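Local coordinates for iron-regulated ABC transporter siderophore-binding protein SirA (Staphylococcus aureus subsp. aureus, PDB 3MWF) that binds ferric staphyloferrin B, the siderophore, and probably delivers it to an iron-regulated ABC transporter for uptake into the cell, at residues Gln197-Asp201 with Asn202-Ile206; Glu213-Pro216 with Leu217-Ala220; Gln100-Ile104 with Ala105-Ser109; Phe116-Thr119 with Thr120-Met123. All coordinates share one frame; numbering follows the deposited sequence. Where two conformers were deposited one is given.

Along the chain the order is contact 3, contact 4, contact 1, contact 2. Contacts 3 and 4 are neighbours: strand 107-110 leads on to helix 116-127, and Leu122 CD2 lies 3.8 Å from Ser109 C. That strand is an edge strand of the six-stranded sheet. Contacts 1 and 2 lie in connections of the five-stranded sheet, just before and just after its outermost strand 206-209 in the chain, with centres about 14 Å apart. Contacts 2 and 3 lie on opposite sides of the chain's centre, about 42 Å centre to centre, consistent with the two lobes of a periplasmic-binding-protein fold. Of the four, contact 1 reaches the siderophore pocket, through Ile206.

Contact 1. Residues Gln197-Asp201 with Asn202-Ile206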
loop_
_atom_site.group_PDB
_atom_site.type_symbol
_atom_site.label_atom_id
_atom_site.label_comp_id
_atom_site.label_asym_id
_atom_site.label_seq_id
_atom_site.Cartn_x
_atom_site.Cartn_y
_atom_site.Cartn_z
ATOM N N GLN A 197 3.211 -5.660 18.343
ATOM C CA GLN A 197 1.945 -6.333 18.094
ATOM C C GLN A 197 0.852 -5.702 18.954
ATOM O O GLN A 197 -0.309 -5.553 18.503
ATOM C CB GLN A 197 2.054 -7.839 18.374
ATOM C CG GLN A 197 0.789 -8.609 18.029
ATOM C CD GLN A 197 0.425 -8.480 16.591
ATOM O OE1 GLN A 197 1.299 -8.588 15.710
ATOM N NE2 GLN A 197 -0.848 -8.193 16.326
ATOM N N LYS A 198 1.225 -5.307 20.175
ATOM C CA LYS A 198 0.270 -4.626 21.056
ATOM C C LYS A 198 -0.237 -3.332 20.406
ATOM O O LYS A 198 -1.423 -2.999 20.531
ATOM C CB LYS A 198 0.899 -4.312 22.428
ATOM C CG LYS A 198 -0.066 -3.573 23.374
ATOM C CD LYS A 198 0.466 -3.473 24.810
ATOM C CE LYS A 198 0.073 -4.682 25.689
ATOM N NZ LYS A 198 1.211 -5.621 25.936
ATOM N N GLN A 199 0.646 -2.589 19.725
ATOM C CA GLN A 199 0.229 -1.380 18.998
ATOM C C GLN A 199 -0.800 -1.703 17.920
ATOM O O GLN A 199 -1.843 -1.031 17.787
ATOM C CB GLN A 199 1.443 -0.668 18.394
ATOM C CG GLN A 199 2.450 -0.254 19.449
ATOM C CD GLN A 199 1.817 0.623 20.505
ATOM O OE1 GLN A 199 1.272 1.661 20.195
ATOM N NE2 GLN A 199 1.887 0.192 21.761
ATOM N N VAL A 200 -0.529 -2.761 17.160
ATOM C CA VAL A 200 -1.435 -3.216 16.130
ATOM C C VAL A 200 -2.772 -3.647 16.733
ATOM O O VAL A 200 -3.828 -3.291 16.207
ATOM C CB VAL A 200 -0.786 -4.341 15.277
ATOM C CG1 VAL A 200 -1.802 -4.965 14.323
ATOM C CG2 VAL A 200 0.405 -3.739 14.500
ATOM N N ASP A 201 -2.716 -4.380 17.836
ATOM C CA ASP A 201 -3.948 -4.834 18.504
ATOM C C ASP A 201 -4.777 -3.649 19.014
ATOM O O ASP A 201 -6.008 -3.771 19.156
ATOM C CB ASP A 201 -3.621 -5.750 19.671
ATOM C CG ASP A 201 -3.004 -7.075 19.250
ATOM O OD1 ASP A 201 -3.133 -7.527 18.094
ATOM O OD2 ASP A 201 -2.417 -7.687 20.142
ATOM N N ASN A 202 -4.116 -2.524 19.287
ATOM C CA ASN A 202 -4.767 -1.277 19.735
ATOM C C ASN A 202 -5.247 -0.424 18.563
ATOM O O ASN A 202 -5.682 0.723 18.747
ATOM C CB ASN A 202 -3.822 -0.461 20.619
ATOM C CG ASN A 202 -3.553 -1.122 21.953
ATOM O OD1 ASN A 202 -4.292 -2.008 22.372
ATOM N ND2 ASN A 202 -2.483 -0.697 22.632
ATOM N N GLY A 203 -5.190 -0.989 17.364
ATOM C CA GLY A 203 -5.696 -0.318 16.169
ATOM C C GLY A 203 -4.700 0.552 15.432
ATOM O O GLY A 203 -5.082 1.269 14.489
ATOM N N LYS A 204 -3.428 0.527 15.842
ATOM C CA LYS A 204 -2.421 1.292 15.110
ATOM C C LYS A 204 -1.970 0.489 13.871
ATOM O O LYS A 204 -1.848 -0.759 13.921
ATOM C CB LYS A 204 -1.246 1.684 15.991
ATOM C CG LYS A 204 -1.640 2.607 17.173
ATOM C CD LYS A 204 -0.459 3.384 17.724
ATOM C CE LYS A 204 -0.029 4.529 16.804
ATOM N NZ LYS A 204 0.944 5.445 17.484
ATOM N N ASP A 205 -1.763 1.197 12.771
ATOM C CA ASP A 205 -1.295 0.605 11.512
ATOM C C ASP A 205 0.123 1.145 11.228
ATOM O O ASP A 205 1.075 0.387 10.974
ATOM C CB ASP A 205 -2.158 1.055 10.315
ATOM C CG ASP A 205 -3.625 0.654 10.402
ATOM O OD1 ASP A 205 -3.950 -0.529 10.668
ATOM O OD2 ASP A 205 -4.469 1.549 10.145
ATOM N N ILE A 206 0.257 2.469 11.263
ATOM C CA ILE A 206 1.508 3.114 10.876
ATOM C C ILE A 206 1.909 3.936 12.074
ATOM O O ILE A 206 1.150 4.820 12.499
ATOM C CB ILE A 206 1.296 4.010 9.629
ATOM C CG1 ILE A 206 0.873 3.127 8.443
ATOM C CG2 ILE A 206 2.600 4.828 9.324
ATOM C CD1 ILE A 206 0.236 3.867 7.252
HETATM O O HOH W 1 2.717 3.656 18.930
HETATM O O HOH W 2 -1.166 1.919 21.195
#
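Lys204 N donates to Gln199 O at 3.0 Å, and Gly203 N donates to Val200 O at 2.9 Å, the pair of backbone bonds of a Schellman motif that ends helix 194-201. Gly203 takes positive phi (90°), a conformation that glycine, having no CB to crowd the carbonyl oxygen before it, adopts readily. Asn202 N adds weak bonds to Lys198 O and Gln199 O. Beyond this turn the chain runs to Ile206, which touches the siderophore.

Side-chain packing is light. Lys204 runs alongside Gln199, its CD 3.5 Å from Gln199 OE1, while the amide of Asn202 lies beside Lys198, ND2 to CG 3.8 Å.

Water links Gln199 to Lys204 and Asn202 across the helix end. Gln199, folded back at chi2 (-56°), offers OE1 to two waters that both donate to it; one accepts from Lys204 NZ, the other from Asn202 ND2. Within the last helical turn, Gln197 NE2 bonds Asp201 OD1 directly, at 3.0 Å and from above the carboxylate plane, and Arg192 holds Gln197 OE1.

The termination is thus fixed by backbone bonds, whereas the polar ends of Gln199, Lys204 and Asn202 are bridged by water.

Contact 2. Residues Glu213-Pro216 with Leu217-Ala220; sequences ESIP and LMNA
Ile215 and Met218 form the apolar side of a short 3-10 helix in the connection between strands 206-209 and 222-227. Three successive i to i+3 bonds define it: Leu217 N to Ser214 O, Met218 N to Ile215 O and Asn219 N to Pro216 O. The middle one, from Met218 N to Ile215 O, is 2.8 Å long.

The tight part faces inward. Met218 CG lies anti to its own carbonyl carbon (chi1 -61°) and the chain then runs extended, so that CE comes 4.0 Å from Ile215 CG1 as the two side chains cross at a slant. Both are buried, and both rest on Trp245 of helix 236-246; Met218 also reaches Thr173 and Ile175. A long, flexible thioether and a branched aliphatic chain suit this interior, which asks for shape and no polar partner. The branched end of Leu217 packs on Ile175 too, and its CB lies 3.4 Å from Ser214 O. Asn219 leaves the 3-10 geometry and is held by its amide, OD1 taking the N-H of Asp255.

The looser side belongs to Pro216, which is exposed, and Ser214, which is partly so. Pro216 has no N-H to give, and its ring accepts the phi of the 3-10 helix (-54°) readily. On the packed side, by contrast, Met218 CB lies 3.1 Å from Ile215 O.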
loop_
_atom_site.group_PDB
_atom_site.type_symbol
_atom_site.label_atom_id
_atom_site.label_comp_id
_atom_site.label_asym_id
_atom_site.label_seq_id
_atom_site.Cartn_x
_atom_site.Cartn_y
_atom_site.Cartn_z
ATOM N N GLU A 213 15.076 7.021 20.943
ATOM C CA GLU A 213 14.785 6.180 22.102
ATOM C C GLU A 213 13.706 5.135 21.820
ATOM O O GLU A 213 13.622 4.129 22.523
ATOM C CB GLU A 213 14.366 7.027 23.309
ATOM C CG GLU A 213 15.506 7.762 23.985
ATOM C CD GLU A 213 15.267 7.937 25.477
ATOM O OE1 GLU A 213 16.110 8.593 26.123
ATOM O OE2 GLU A 213 14.251 7.406 26.014
ATOM N N SER A 214 12.882 5.375 20.799
ATOM C CA SER A 214 11.820 4.416 20.429
ATOM C C SER A 214 12.290 3.303 19.494
ATOM O O SER A 214 11.540 2.407 19.162
ATOM C CB SER A 214 10.618 5.144 19.826
ATOM O OG SER A 214 10.186 6.152 20.732
ATOM N N ILE A 215 13.547 3.371 19.066
ATOM C CA ILE A 215 14.073 2.373 18.133
ATOM C C ILE A 215 13.822 0.909 18.566
ATOM O O ILE A 215 13.505 0.066 17.719
ATOM C CB ILE A 215 15.545 2.666 17.789
ATOM C CG1 ILE A 215 15.582 3.814 16.760
ATOM C CG2 ILE A 215 16.235 1.404 17.253
ATOM C CD1 ILE A 215 16.981 4.437 16.569
ATOM N N PRO A 216 13.903 0.597 19.878
ATOM C CA PRO A 216 13.601 -0.789 20.247
ATOM C C PRO A 216 12.258 -1.354 19.794
ATOM O O PRO A 216 12.126 -2.568 19.683
ATOM C CB PRO A 216 13.706 -0.756 21.781
ATOM C CG PRO A 216 14.814 0.244 22.003
ATOM C CD PRO A 216 14.489 1.339 21.013
ATOM N N LEU A 217 11.260 -0.491 19.555
ATOM C CA LEU A 217 9.977 -0.934 19.042
ATOM C C LEU A 217 10.098 -1.619 17.667
ATOM O O LEU A 217 9.218 -2.404 17.284
ATOM C CB LEU A 217 8.963 0.236 19.017
ATOM C CG LEU A 217 7.486 -0.057 18.719
ATOM C CD1 LEU A 217 6.907 -1.028 19.763
ATOM C CD2 LEU A 217 6.647 1.257 18.675
ATOM N N MET A 218 11.181 -1.314 16.951
ATOM C CA MET A 218 11.457 -1.879 15.640
ATOM C C MET A 218 12.001 -3.296 15.704
ATOM O O MET A 218 12.201 -3.936 14.662
ATOM C CB MET A 218 12.542 -1.019 14.953
ATOM C CG MET A 218 12.103 0.420 14.753
ATOM S SD MET A 218 13.532 1.320 14.108
ATOM C CE MET A 218 12.801 2.938 14.028
ATOM N N ASN A 219 12.315 -3.791 16.909
ATOM C CA ASN A 219 13.069 -5.047 16.974
ATOM C C ASN A 219 12.397 -6.194 16.220
ATOM O O ASN A 219 11.185 -6.358 16.272
ATOM C CB ASN A 219 13.348 -5.473 18.427
ATOM C CG ASN A 219 14.509 -6.456 18.500
ATOM O OD1 ASN A 219 15.450 -6.392 17.679
ATOM N ND2 ASN A 219 14.432 -7.399 19.439
ATOM N N ALA A 220 13.205 -6.985 15.510
ATOM C CA ALA A 220 12.730 -8.037 14.641
ATOM C C ALA A 220 13.913 -8.918 14.278
ATOM O O ALA A 220 15.072 -8.518 14.456
ATOM C CB ALA A 220 12.126 -7.431 13.364
#

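Contact 3. Residues Gln100-Ile104 with Ala105-Ser109; sequences QLSKI and APTVS
Thr107 lays its side chain against a turn of helix 98-104, its OG1 3.5 Å from Leu101 CB and its CG2 4.1 Å from the same atom. This is the return from a helix to strand 107-110, an edge strand of the parallel part of the six-stranded sheet, as in a beta-alpha-beta crossover from strand 86-90.

Leu101 O receives both Ile104 N and Ala105 N; the bond from Ala105 N to Leu101 O is 3.2 Å long. Ala105 then turns extended, and its small methyl suits the buried corner beside Pro84 and Ile87. Its carbonyl oxygen accepts the hydroxyl of Thr107 at 2.9 Å from OG1, a bond made possible by OG1 standing beside the backbone N (chi1 -63°). The threonine thereby satisfies a polar atom at the bend while its methyl joins the apolar layer with Leu101, which packs on Leu76 and Ile79 of helix 76-81.

On the outer side Ser102 OG, also bonded to Tyr98 O, meets a water at 2.8 Å. That same water accepts from the backbone of the strand, 3.0 Å from Thr107 N.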
loop_
_atom_site.group_PDB
_atom_site.type_symbol
_atom_site.label_atom_id
_atom_site.label_comp_id
_atom_site.label_asym_id
_atom_site.label_seq_id
_atom_site.Cartn_x
_atom_site.Cartn_y
_atom_site.Cartn_z
ATOM N N GLN A 100 -19.670 15.990 -2.313
ATOM C CA GLN A 100 -19.341 16.725 -3.531
ATOM C C GLN A 100 -18.989 15.753 -4.664
ATOM O O GLN A 100 -19.385 15.952 -5.812
ATOM C CB GLN A 100 -18.208 17.726 -3.272
ATOM C CG GLN A 100 -18.592 18.847 -2.285
ATOM C CD GLN A 100 -17.432 19.733 -1.855
ATOM O OE1 GLN A 100 -17.117 20.727 -2.515
ATOM N NE2 GLN A 100 -16.817 19.403 -0.719
ATOM N N LEU A 101 -18.259 14.688 -4.326
ATOM C CA LEU A 101 -17.948 13.631 -5.278
ATOM C C LEU A 101 -19.225 12.946 -5.765
ATOM O O LEU A 101 -19.380 12.712 -6.965
ATOM C CB LEU A 101 -17.001 12.584 -4.683
ATOM C CG LEU A 101 -15.575 13.070 -4.449
ATOM C CD1 LEU A 101 -14.838 11.999 -3.655
ATOM C CD2 LEU A 101 -14.827 13.369 -5.776
ATOM N N SER A 102 -20.139 12.661 -4.828
ATOM C CA SER A 102 -21.408 12.002 -5.164
ATOM C C SER A 102 -22.279 12.857 -6.072
ATOM O O SER A 102 -23.076 12.324 -6.831
ATOM C CB SER A 102 -22.200 11.629 -3.890
ATOM O OG SER A 102 -21.490 10.624 -3.170
ATOM N N LYS A 103 -22.120 14.172 -6.012
ATOM C CA LYS A 103 -22.883 15.055 -6.925
ATOM C C LYS A 103 -22.394 14.950 -8.366
ATOM O O LYS A 103 -23.123 15.215 -9.323
ATOM C CB LYS A 103 -22.866 16.497 -6.451
ATOM C CG LYS A 103 -23.707 16.728 -5.204
ATOM C CD LYS A 103 -23.520 18.118 -4.642
ATOM C CE LYS A 103 -23.989 19.203 -5.605
ATOM N NZ LYS A 103 -23.660 20.543 -5.008
ATOM N N ILE A 104 -21.141 14.551 -8.532
ATOM C CA ILE A 104 -20.581 14.328 -9.865
ATOM C C ILE A 104 -20.955 12.983 -10.472
ATOM O O ILE A 104 -21.394 12.899 -11.632
ATOM C CB ILE A 104 -19.019 14.508 -9.828
ATOM C CG1 ILE A 104 -18.650 15.890 -9.261
ATOM C CG2 ILE A 104 -18.399 14.196 -11.218
ATOM C CD1 ILE A 104 -17.156 16.087 -8.974
ATOM N N ALA A 105 -20.763 11.905 -9.710
ATOM C CA ALA A 105 -21.019 10.562 -10.158
ATOM C C ALA A 105 -21.153 9.625 -8.963
ATOM O O ALA A 105 -20.667 9.959 -7.870
ATOM C CB ALA A 105 -19.870 10.071 -11.064
ATOM N N PRO A 106 -21.769 8.444 -9.167
ATOM C CA PRO A 106 -21.812 7.445 -8.101
ATOM C C PRO A 106 -20.392 7.226 -7.599
ATOM O O PRO A 106 -19.470 7.026 -8.408
ATOM C CB PRO A 106 -22.314 6.190 -8.817
ATOM C CG PRO A 106 -23.152 6.722 -9.943
ATOM C CD PRO A 106 -22.384 7.934 -10.408
ATOM N N THR A 107 -20.233 7.311 -6.285
ATOM C CA THR A 107 -18.913 7.278 -5.674
ATOM C C THR A 107 -18.914 6.166 -4.625
ATOM O O THR A 107 -19.808 6.103 -3.762
ATOM C CB THR A 107 -18.587 8.613 -4.986
ATOM O OG1 THR A 107 -18.537 9.653 -5.957
ATOM C CG2 THR A 107 -17.213 8.540 -4.265
ATOM N N VAL A 108 -17.927 5.282 -4.715
ATOM C CA VAL A 108 -17.773 4.225 -3.705
ATOM C C VAL A 108 -16.451 4.447 -2.986
ATOM O O VAL A 108 -15.512 5.009 -3.555
ATOM C CB VAL A 108 -17.866 2.813 -4.323
ATOM C CG1 VAL A 108 -19.247 2.639 -4.969
ATOM C CG2 VAL A 108 -16.760 2.590 -5.393
ATOM N N SER A 109 -16.384 4.061 -1.708
ATOM C CA SER A 109 -15.224 4.414 -0.853
ATOM C C SER A 109 -14.789 3.259 0.059
ATOM O O SER A 109 -15.630 2.658 0.734
ATOM C CB SER A 109 -15.596 5.619 0.022
ATOM O OG SER A 109 -14.496 6.089 0.799
HETATM O O HOH W 3 -22.293 8.242 -4.334
#

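Contact 4. Residues Phe116-Thr119 with Thr120-Met123; sequences FKDT and TKLM
Thr119 and Met123 run alongside each other on one face of helix 116-127. With CG beside its backbone N (chi1 -69°), Met123 brings SD to the threonine methyl, 3.7 Å from Thr119 CG2. Helix 29-37 covers this face through Val34, which both side chains touch; the methyl of the threonine and the pliable thioether suit it, while Thr119 OG1 turns to Tyr28 and Lys115 O.

Thr120 packs between Val34 and Leu137 of helix 130-155 and turns its hydroxyl back along its own helix. Phe116 O accepts Thr120 OG1 at 2.8 Å and Thr120 N at 2.9 Å, the two donors arriving from opposite faces of the carbonyl plane. A buried hydroxyl is thus paid for within one turn.

Lys121 drapes its chain over Lys117 O, CE 3.5 Å away, and its ammonium NZ stays 4.2 Å from Asp118 OD1. Lys117 CG lies 3.7 Å above the plane of the Phe116 ring, near its rim; Tyr140 meets that ring edge-to-face.

The chemistry implies that polar groups are settled one by one: both buried hydroxyls have partners, Lys117 NZ is paired with Asp187 in a salt bridge, and Asp118 and Lys121, too far apart for one, probably attract each other only weakly.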
loop_
_atom_site.group_PDB
_atom_site.type_symbol
_atom_site.label_atom_id
_atom_site.label_comp_id
_atom_site.label_asym_id
_atom_site.label_seq_id
_atom_site.Cartn_x
_atom_site.Cartn_y
_atom_site.Cartn_z
ATOM N N PHE A 116 -5.488 -3.555 -0.228
ATOM C CA PHE A 116 -5.700 -3.754 -1.663
ATOM C C PHE A 116 -6.724 -4.873 -1.923
ATOM O O PHE A 116 -7.383 -4.876 -2.961
ATOM C CB PHE A 116 -4.367 -4.009 -2.371
ATOM C CG PHE A 116 -3.810 -5.388 -2.104
ATOM C CD1 PHE A 116 -3.015 -5.627 -0.986
ATOM C CD2 PHE A 116 -4.122 -6.446 -2.965
ATOM C CE1 PHE A 116 -2.517 -6.907 -0.717
ATOM C CE2 PHE A 116 -3.642 -7.738 -2.703
ATOM C CZ PHE A 116 -2.829 -7.962 -1.571
ATOM N N LYS A 117 -6.897 -5.788 -0.955
ATOM C CA LYS A 117 -7.902 -6.845 -1.122
ATOM C C LYS A 117 -9.300 -6.256 -1.013
ATOM O O LYS A 117 -10.201 -6.631 -1.766
ATOM C CB LYS A 117 -7.663 -7.984 -0.118
ATOM C CG LYS A 117 -6.341 -8.720 -0.394
ATOM C CD LYS A 117 -5.868 -9.628 0.770
ATOM C CE LYS A 117 -5.765 -8.840 2.089
ATOM N NZ LYS A 117 -4.502 -8.926 2.917
ATOM N N ASP A 118 -9.479 -5.315 -0.093
ATOM C CA ASP A 118 -10.765 -4.640 0.047
ATOM C C ASP A 118 -11.059 -3.754 -1.164
ATOM O O ASP A 118 -12.182 -3.723 -1.674
ATOM C CB ASP A 118 -10.817 -3.862 1.364
ATOM C CG ASP A 118 -10.804 -4.787 2.575
ATOM O OD1 ASP A 118 -10.964 -6.023 2.393
ATOM O OD2 ASP A 118 -10.635 -4.301 3.703
ATOM N N THR A 119 -10.038 -3.047 -1.646
ATOM C CA THR A 119 -10.155 -2.252 -2.884
ATOM C C THR A 119 -10.563 -3.157 -4.061
ATOM O O THR A 119 -11.439 -2.803 -4.844
ATOM C CB THR A 119 -8.810 -1.549 -3.174
ATOM O OG1 THR A 119 -8.469 -0.784 -2.024
ATOM C CG2 THR A 119 -8.894 -0.618 -4.388
ATOM N N THR A 120 -9.942 -4.332 -4.162
ATOM C CA THR A 120 -10.200 -5.259 -5.271
ATOM C C THR A 120 -11.624 -5.802 -5.222
ATOM O O THR A 120 -12.321 -5.812 -6.238
ATOM C CB THR A 120 -9.193 -6.416 -5.272
ATOM O OG1 THR A 120 -7.871 -5.891 -5.471
ATOM C CG2 THR A 120 -9.477 -7.398 -6.407
ATOM N N LYS A 121 -12.061 -6.210 -4.033
ATOM C CA LYS A 121 -13.456 -6.669 -3.852
ATOM C C LYS A 121 -14.482 -5.581 -4.151
ATOM O O LYS A 121 -15.429 -5.813 -4.905
ATOM C CB LYS A 121 -13.668 -7.194 -2.426
ATOM C CG LYS A 121 -12.973 -8.498 -2.147
ATOM C CD LYS A 121 -13.031 -8.817 -0.640
ATOM C CE LYS A 121 -11.697 -9.384 -0.154
ATOM N NZ LYS A 121 -11.794 -9.996 1.217
ATOM N N LEU A 122 -14.293 -4.396 -3.570
ATOM C CA LEU A 122 -15.199 -3.270 -3.804
ATOM C C LEU A 122 -15.268 -2.906 -5.282
ATOM O O LEU A 122 -16.356 -2.698 -5.828
ATOM C CB LEU A 122 -14.769 -2.047 -3.001
ATOM C CG LEU A 122 -15.610 -0.783 -3.189
ATOM C CD1 LEU A 122 -17.054 -1.022 -2.793
ATOM C CD2 LEU A 122 -15.048 0.341 -2.352
ATOM N N MET A 123 -14.107 -2.785 -5.913
ATOM C CA MET A 123 -14.087 -2.371 -7.306
ATOM C C MET A 123 -14.614 -3.463 -8.215
ATOM O O MET A 123 -15.262 -3.154 -9.226
ATOM C CB MET A 123 -12.700 -1.879 -7.714
ATOM C CG MET A 123 -12.345 -0.555 -7.045
ATOM S SD MET A 123 -10.742 0.132 -7.513
ATOM C CE MET A 123 -11.062 0.468 -9.247
#